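Long-range contact in family 88 glycosyl hydrolase (Bacteroides thetaiotaomicron, PDB 5NOA), which probably acts on rhamnose-capped arabinogalactan of plant gums such as gum arabic, as a polysaccharide lyase built on a glycoside hydrolase family 88 scaffold: residues D229-L240 / Y253-A261. Numbering follows the deposited sequence.
Sequences DGWVLAGLAKVL and YIDRFRTLA
Phe257 and Leu260 sit as knobs in the neighbouring helix in this buried, apolar packing of two consecutive, roughly antiparallel helices, 226-242 and 250-266. The axes of the two segments approach to 10.1 Å, and their directions differ by 145°. Phe257 fills a hole made by Leu233, Leu236, Ala237 and Leu240. With CG anti to the backbone N (chi1 -177°), its ring reaches across to the other helix, where Leu233 O lies at the ring edge, near its plane, 3.6 Å from Phe257 CE1. The Leu233 side chain crosses Phe257 at about a right angle, its CD1 3.7 Å from Phe257 CE1, while Leu240 CD1 comes obliquely within 3.9 Å of Phe257 CD2. Leu236 CB rests 3.8 Å from Phe257 CD1, and Leu236 CD1 lies by the Phe257 backbone. The small methyl of Ala237 suits a wall where a broad ring must come close. One turn on, Leu260 enters the next hole, Leu260 CD2 lying 3.8 Å from Val232 CG1. Leu260 CD1 meets Asp229 OD2 at 3.4 Å; that oxygen is satisfied by the backbone N of Tyr204. At the far end Leu240 CD2 rests 3.8 Å from Ile254 CG1. Trp301 of helix 289-304 touches Ala237 and Leu240, extending the core. Consecutive, roughly antiparallel helices packed in this way are the building unit of the (alpha/alpha)6 barrel, consistent with the six-hairpin glycosidase clan of family 88.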
loop_
_atom_site.group_PDB
_atom_site.type_symbol
_atom_site.label_atom_id
_atom_site.label_comp_id
_atom_site.label_asym_id
_atom_site.label_seq_id
_atom_site.Cartn_x
_atom_site.Cartn_y
_atom_site.Cartn_z
ATOM N N ASP A 229 -4.820 -6.468 4.772
ATOM C CA ASP A 229 -4.873 -5.452 5.794
ATOM C C ASP A 229 -3.700 -4.480 5.730
ATOM O O ASP A 229 -3.864 -3.308 6.111
ATOM C CB ASP A 229 -5.043 -6.059 7.169
ATOM C CG ASP A 229 -6.452 -6.458 7.394
ATOM O OD1 ASP A 229 -6.870 -7.519 6.814
ATOM O OD2 ASP A 229 -7.189 -5.709 8.068
ATOM N N GLY A 230 -2.559 -4.955 5.275
ATOM C CA GLY A 230 -1.430 -4.073 5.056
ATOM C C GLY A 230 -1.743 -2.988 4.054
ATOM O O GLY A 230 -1.469 -1.817 4.297
ATOM N N TRP A 231 -2.356 -3.359 2.942
ATOM C CA TRP A 231 -2.754 -2.381 1.955
ATOM C C TRP A 231 -3.659 -1.337 2.576
ATOM O O TRP A 231 -3.517 -0.127 2.343
ATOM C CB TRP A 231 -3.524 -2.992 0.785
ATOM C CG TRP A 231 -2.770 -3.911 -0.137
ATOM C CD1 TRP A 231 -3.061 -5.215 -0.349
ATOM C CD2 TRP A 231 -1.734 -3.584 -1.077
ATOM N NE1 TRP A 231 -2.259 -5.730 -1.331
ATOM C CE2 TRP A 231 -1.440 -4.754 -1.790
ATOM C CE3 TRP A 231 -1.033 -2.427 -1.404
ATOM C CZ2 TRP A 231 -0.481 -4.803 -2.797
ATOM C CZ3 TRP A 231 -0.095 -2.481 -2.431
ATOM C CH2 TRP A 231 0.181 -3.673 -3.091
ATOM N N VAL A 232 -4.606 -1.766 3.398
ATOM C CA VAL A 232 -5.581 -0.841 3.952
ATOM C C VAL A 232 -4.919 0.126 4.932
ATOM O O VAL A 232 -5.168 1.333 4.900
ATOM C CB VAL A 232 -6.771 -1.553 4.601
ATOM C CG1 VAL A 232 -7.763 -0.525 5.149
ATOM C CG2 VAL A 232 -7.476 -2.497 3.634
ATOM N N LEU A 233 -4.101 -0.399 5.842
ATOM C CA LEU A 233 -3.498 0.468 6.846
ATOM C C LEU A 233 -2.577 1.491 6.171
ATOM O O LEU A 233 -2.575 2.678 6.526
ATOM C CB LEU A 233 -2.727 -0.335 7.887
ATOM C CG LEU A 233 -2.227 0.482 9.064
ATOM C CD1 LEU A 233 -3.377 0.780 10.012
ATOM C CD2 LEU A 233 -1.153 -0.279 9.850
ATOM N N ALA A 234 -1.760 1.015 5.233
ATOM C CA ALA A 234 -0.899 1.934 4.492
ATOM C C ALA A 234 -1.675 2.947 3.663
ATOM O O ALA A 234 -1.284 4.103 3.560
ATOM C CB ALA A 234 0.037 1.149 3.587
ATOM N N GLY A 235 -2.784 2.502 3.087
ATOM C CA GLY A 235 -3.627 3.409 2.345
ATOM C C GLY A 235 -4.254 4.491 3.177
ATOM O O GLY A 235 -4.301 5.652 2.776
ATOM N N LEU A 236 -4.733 4.128 4.361
ATOM C CA LEU A 236 -5.271 5.100 5.273
ATOM C C LEU A 236 -4.201 6.094 5.734
ATOM O O LEU A 236 -4.483 7.290 5.858
ATOM C CB LEU A 236 -5.938 4.437 6.467
ATOM C CG LEU A 236 -7.272 3.776 6.187
ATOM C CD1 LEU A 236 -7.697 2.876 7.342
ATOM C CD2 LEU A 236 -8.343 4.803 5.850
ATOM N N ALA A 237 -2.981 5.634 5.970
ATOM C CA ALA A 237 -1.891 6.554 6.291
ATOM C C ALA A 237 -1.692 7.551 5.169
ATOM O O ALA A 237 -1.579 8.738 5.422
ATOM C CB ALA A 237 -0.625 5.764 6.592
ATOM N N LYS A 238 -1.675 7.088 3.930
ATOM C CA LYS A 238 -1.488 8.017 2.812
ATOM C C LYS A 238 -2.641 9.004 2.660
ATOM O O LYS A 238 -2.415 10.177 2.335
ATOM C CB LYS A 238 -1.250 7.225 1.548
ATOM C CG LYS A 238 0.132 6.609 1.527
ATOM C CD LYS A 238 0.286 5.650 0.395
ATOM C CE LYS A 238 0.635 6.287 -0.893
ATOM N NZ LYS A 238 1.981 6.929 -0.917
ATOM N N VAL A 239 -3.864 8.567 2.945
ATOM C CA VAL A 239 -5.009 9.488 2.947
ATOM C C VAL A 239 -4.785 10.568 3.994
ATOM O O VAL A 239 -4.936 11.778 3.693
ATOM C CB VAL A 239 -6.336 8.757 3.201
ATOM C CG1 VAL A 239 -7.449 9.711 3.586
ATOM C CG2 VAL A 239 -6.744 7.962 1.988
ATOM N N LEU A 240 -4.455 10.155 5.231
ATOM C CA LEU A 240 -4.319 11.134 6.302
ATOM C C LEU A 240 -3.144 12.062 6.078
ATOM O O LEU A 240 -3.169 13.194 6.578
ATOM C CB LEU A 240 -4.211 10.428 7.634
ATOM C CG LEU A 240 -5.515 9.762 8.042
ATOM C CD1 LEU A 240 -5.341 8.914 9.306
ATOM C CD2 LEU A 240 -6.648 10.757 8.225
ATOM N N TYR A 253 -12.003 8.705 9.140
ATOM C CA TYR A 253 -10.792 8.028 8.683
ATOM C C TYR A 253 -9.816 7.816 9.807
ATOM O O TYR A 253 -9.215 6.744 9.930
ATOM C CB TYR A 253 -10.100 8.780 7.557
ATOM C CG TYR A 253 -10.996 9.147 6.409
ATOM C CD1 TYR A 253 -12.040 8.325 5.977
ATOM C CD2 TYR A 253 -10.862 10.341 5.789
ATOM C CE1 TYR A 253 -12.868 8.709 4.928
ATOM C CE2 TYR A 253 -11.658 10.731 4.732
ATOM C CZ TYR A 253 -12.661 9.894 4.297
ATOM O OH TYR A 253 -13.457 10.253 3.238
ATOM N N ILE A 254 -9.659 8.832 10.670
ATOM C CA ILE A 254 -8.779 8.709 11.813
ATOM C C ILE A 254 -9.265 7.597 12.718
ATOM O O ILE A 254 -8.458 6.762 13.192
ATOM C CB ILE A 254 -8.693 10.044 12.589
ATOM C CG1 ILE A 254 -8.011 11.126 11.715
ATOM C CG2 ILE A 254 -8.028 9.854 13.942
ATOM C CD1 ILE A 254 -8.085 12.512 12.281
ATOM N N ASP A 255 -10.569 7.590 12.972
ATOM C CA ASP A 255 -11.142 6.594 13.878
ATOM C C ASP A 255 -10.892 5.177 13.364
ATOM O O ASP A 255 -10.520 4.286 14.123
ATOM C CB ASP A 255 -12.645 6.820 14.099
ATOM C CG ASP A 255 -12.965 8.014 15.010
ATOM O OD1 ASP A 255 -12.038 8.586 15.605
ATOM O OD2 ASP A 255 -14.163 8.387 15.083
ATOM N N ARG A 256 -11.098 4.973 12.066
ATOM C CA ARG A 256 -10.847 3.653 11.498
ATOM C C ARG A 256 -9.371 3.295 11.490
ATOM O O ARG A 256 -9.002 2.152 11.733
ATOM C CB ARG A 256 -11.426 3.542 10.087
ATOM C CG ARG A 256 -11.227 2.202 9.414
ATOM C CD ARG A 256 -11.855 1.005 10.090
ATOM N NE ARG A 256 -13.299 1.057 9.971
ATOM C CZ ARG A 256 -14.142 1.287 10.954
ATOM N NH1 ARG A 256 -13.722 1.547 12.219
ATOM N NH2 ARG A 256 -15.430 1.331 10.675
ATOM N N PHE A 257 -8.528 4.255 11.165
ATOM C CA PHE A 257 -7.087 4.023 11.226
ATOM C C PHE A 257 -6.672 3.561 12.623
ATOM O O PHE A 257 -5.921 2.612 12.746
ATOM C CB PHE A 257 -6.375 5.303 10.827
ATOM C CG PHE A 257 -4.893 5.202 10.764
ATOM C CD1 PHE A 257 -4.259 4.437 9.821
ATOM C CD2 PHE A 257 -4.110 5.983 11.579
ATOM C CE1 PHE A 257 -2.874 4.391 9.725
ATOM C CE2 PHE A 257 -2.733 5.929 11.501
ATOM C CZ PHE A 257 -2.121 5.129 10.581
ATOM N N ARG A 258 -7.198 4.220 13.650
ATOM C CA ARG A 258 -6.852 3.836 15.004
ATOM C C ARG A 258 -7.359 2.442 15.376
ATOM O O ARG A 258 -6.637 1.701 16.057
ATOM C CB ARG A 258 -7.368 4.851 16.013
ATOM C CG ARG A 258 -6.604 6.174 15.911
ATOM C CD ARG A 258 -7.012 7.053 17.051
ATOM N NE ARG A 258 -6.446 8.368 17.023
ATOM C CZ ARG A 258 -7.117 9.503 17.120
ATOM N NH1 ARG A 258 -8.431 9.563 17.289
ATOM N NH2 ARG A 258 -6.411 10.606 17.074
ATOM N N THR A 259 -8.586 2.092 14.947
ATOM C CA THR A 259 -9.126 0.762 15.290
ATOM C C THR A 259 -8.337 -0.338 14.578
ATOM O O THR A 259 -7.954 -1.362 15.165
ATOM C CB THR A 259 -10.636 0.623 14.996
ATOM O OG1 THR A 259 -10.984 0.661 13.575
ATOM C CG2 THR A 259 -11.409 1.602 15.773
ATOM N N LEU A 260 -8.063 -0.103 13.311
ATOM C CA LEU A 260 -7.299 -1.079 12.528
ATOM C C LEU A 260 -5.884 -1.229 13.077
ATOM O O LEU A 260 -5.393 -2.346 13.251
ATOM C CB LEU A 260 -7.272 -0.633 11.073
ATOM C CG LEU A 260 -6.572 -1.534 10.093
ATOM C CD1 LEU A 260 -7.186 -2.909 10.063
ATOM C CD2 LEU A 260 -6.527 -0.918 8.705
ATOM N N ALA A 261 -5.254 -0.105 13.403
ATOM C CA ALA A 261 -3.909 -0.199 13.979
ATOM C C ALA A 261 -3.855 -1.029 15.246
ATOM O O ALA A 261 -2.945 -1.848 15.456
ATOM C CB ALA A 261 -3.366 1.195 14.275
#